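Local coordinates for protein enoyl-CoA hydratase subunit I (Geobacillus kaustophilus, PDB 2PBP) that probably adds water to the double bond of enoyl-CoA thioesters, at residues E222-Q225 with F226-K229. Residues are numbered along the deposited sequence; the frame is centred on the assembly and turned at random.
Sequences EGMQ and FERK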
ATOM      1  N   GLU A 222     -10.112   7.519  -7.835  1.00 10.05           N
ATOM      2  CA  GLU A 222      -9.233   8.081  -8.854  1.00 10.66           C
ATOM      3  C   GLU A 222      -7.864   7.394  -8.887  1.00  8.66           C
ATOM      4  O   GLU A 222      -7.210   7.346  -9.929  1.00  7.77           O
ATOM      5  CB  GLU A 222      -9.080   9.589  -8.651  1.00 14.13           C
ATOM      6  CG  GLU A 222     -10.375  10.389  -8.865  1.00 16.60           C
ATOM      7  CD  GLU A 222     -11.046  10.113 -10.215  1.00 17.93           C
ATOM      8  OE1 GLU A 222     -10.328   9.887 -11.212  1.00 17.43           O
ATOM      9  OE2 GLU A 222     -12.294  10.137 -10.284  1.00 18.87           O
ATOM     10  N   GLY A 223      -7.436   6.855  -7.749  1.00  7.40           N
ATOM     11  CA  GLY A 223      -6.165   6.154  -7.708  1.00  6.22           C
ATOM     12  C   GLY A 223      -6.304   4.878  -8.520  1.00  5.16           C
ATOM     13  O   GLY A 223      -5.382   4.463  -9.226  1.00  4.18           O
ATOM     14  N   MET A 224      -7.474   4.255  -8.422  1.00  3.94           N
ATOM     15  CA  MET A 224      -7.751   3.031  -9.163  1.00  5.57           C
ATOM     16  C   MET A 224      -7.910   3.335 -10.654  1.00  6.44           C
ATOM     17  O   MET A 224      -7.570   2.510 -11.503  1.00  5.84           O
ATOM     18  CB  MET A 224      -9.007   2.352  -8.599  1.00  5.83           C
ATOM     19  CG  MET A 224      -8.744   1.672  -7.250  1.00  5.60           C
ATOM     20  SD  MET A 224     -10.206   0.971  -6.455  1.00  9.21           S
ATOM     21  CE  MET A 224     -10.582  -0.350  -7.593  1.00  7.26           C
ATOM     22  N   GLN A 225      -8.423   4.523 -10.967  1.00  7.54           N
ATOM     23  CA  GLN A 225      -8.587   4.943 -12.359  1.00  6.68           C
ATOM     24  C   GLN A 225      -7.216   5.014 -13.027  1.00  7.59           C
ATOM     25  O   GLN A 225      -7.053   4.623 -14.183  1.00  8.06           O
ATOM     26  CB  GLN A 225      -9.252   6.323 -12.430  1.00  8.82           C
ATOM     27  CG  GLN A 225     -10.761   6.304 -12.289  1.00 11.79           C
ATOM     28  CD  GLN A 225     -11.440   5.796 -13.548  1.00 19.76           C
ATOM     29  OE1 GLN A 225     -11.415   6.454 -14.596  1.00 22.37           O
ATOM     30  NE2 GLN A 225     -12.043   4.619 -13.455  1.00 16.12           N
ATOM     31  N   PHE A 226      -6.234   5.525 -12.290  1.00  6.91           N
ATOM     32  CA  PHE A 226      -4.875   5.650 -12.808  1.00  7.05           C
ATOM     33  C   PHE A 226      -4.232   4.266 -12.864  1.00  4.93           C
ATOM     34  O   PHE A 226      -3.601   3.896 -13.850  1.00  5.80           O
ATOM     35  CB  PHE A 226      -4.049   6.567 -11.899  1.00  7.70           C
ATOM     36  CG  PHE A 226      -2.655   6.827 -12.403  1.00 12.45           C
ATOM     37  CD1 PHE A 226      -2.392   7.911 -13.239  1.00 15.93           C
ATOM     38  CD2 PHE A 226      -1.610   5.978 -12.059  1.00 11.79           C
ATOM     39  CE1 PHE A 226      -1.099   8.143 -13.725  1.00 14.31           C
ATOM     40  CE2 PHE A 226      -0.318   6.199 -12.539  1.00 16.41           C
ATOM     41  CZ  PHE A 226      -0.064   7.282 -13.373  1.00 14.69           C
ATOM     42  N   GLU A 227      -4.401   3.511 -11.786  1.00  4.31           N
ATOM     43  CA  GLU A 227      -3.845   2.169 -11.678  1.00  5.14           C
ATOM     44  C   GLU A 227      -4.167   1.289 -12.890  1.00  5.29           C
ATOM     45  O   GLU A 227      -3.269   0.680 -13.482  1.00  4.87           O
ATOM     46  CB  GLU A 227      -4.381   1.511 -10.408  1.00  5.20           C
ATOM     47  CG  GLU A 227      -3.884   0.102 -10.149  1.00  5.26           C
ATOM     48  CD  GLU A 227      -4.710  -0.575  -9.076  1.00  9.64           C
ATOM     49  OE1 GLU A 227      -5.925  -0.738  -9.303  1.00 10.07           O
ATOM     50  OE2 GLU A 227      -4.158  -0.936  -8.012  1.00  7.46           O
ATOM     51  N   ARG A 228      -5.441   1.226 -13.265  1.00  3.64           N
ATOM     52  CA  ARG A 228      -5.841   0.391 -14.394  1.00  5.37           C
ATOM     53  C   ARG A 228      -5.261   0.839 -15.736  1.00  5.68           C
ATOM     54  O   ARG A 228      -5.094   0.018 -16.641  1.00  7.05           O
ATOM     55  CB  ARG A 228      -7.373   0.286 -14.470  1.00  7.66           C
ATOM     56  CG  ARG A 228      -8.110   1.580 -14.759  1.00  5.42           C
ATOM     57  CD  ARG A 228      -9.599   1.433 -14.457  1.00  3.23           C
ATOM     58  NE  ARG A 228      -9.826   1.127 -13.046  1.00  5.28           N
ATOM     59  CZ  ARG A 228     -11.020   1.092 -12.459  1.00  6.28           C
ATOM     60  NH1 ARG A 228     -12.120   1.346 -13.160  1.00  6.30           N
ATOM     61  NH2 ARG A 228     -11.113   0.796 -11.168  1.00  6.08           N
ATOM     62  N   LYS A 229      -4.957   2.129 -15.876  1.00  5.91           N
ATOM     63  CA  LYS A 229      -4.363   2.615 -17.119  1.00  5.28           C
ATOM     64  C   LYS A 229      -2.968   2.004 -17.246  1.00  5.27           C
ATOM     65  O   LYS A 229      -2.554   1.594 -18.334  1.00  3.74           O
ATOM     66  CB  LYS A 229      -4.274   4.148 -17.128  1.00  6.89           C
ATOM     67  CG  LYS A 229      -5.610   4.839 -17.354  1.00  9.20           C
ATOM     68  CD  LYS A 229      -6.156   4.536 -18.747  1.00  9.20           C
ATOM     69  CE  LYS A 229      -7.547   5.116 -18.940  1.00 11.72           C
ATOM     70  NZ  LYS A 229      -7.998   5.023 -20.350  1.00 10.21           N
TER
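Two successive turns of helix 220-234, one of the C-terminal helices of this crotonase-fold chain, meet where Arg228 bends back over Met224 and Gln225. Backbone bonds of the i to i+4 kind join the turns: Phe226 N to Glu222 O, Glu227 N to Gly223 O at 2.9 Å, and Arg228 N to Met224 O at 3.0 Å. The last carbonyl is gripped twice, because Arg228 NE adds a weak, bent bond to Met224 O (3.1 Å, 126° at the hydrogen). This return is possible because CG of Arg228 lies between its backbone N and carbonyl carbon (chi1 65°) and the chain bends again at chi3, bringing the guanidinium back alongside the preceding turn. There Met224 meets its edge, with CE in the guanidinium plane and 3.8 Å from NH2, while Met224 CB lies 3.7 Å from the same nitrogen. The apolar methionine chain suits this buried place between the arginine's edge and Gly142 of the second subunit. Gln225 NE2 lies over one face of the guanidinium, the amide plane turned 64° from it. Gln225 NE2 and Arg228 NH1 approach to 3.3 Å, but both are donors, so the contact is packing and not a bond; NH1 instead forms a salt bridge with Asp89 of the second subunit. Glu227 sends its carboxylate to the same subunit, where Gly142 N and Thr144 OG1 bind its two oxygens, and Lys229 NZ pairs with Glu80 there. Elsewhere on the helix, the Phe226 ring makes a cation-pi contact with Lys214 of helix 202-217. Glu227, Arg228 and Lys229 thus reach charged or polar partners across the interface while Met224 adds apolar packing, side chains i to i+3 and i to i+4 packed along one helix at a subunit interface of the crotonase fold.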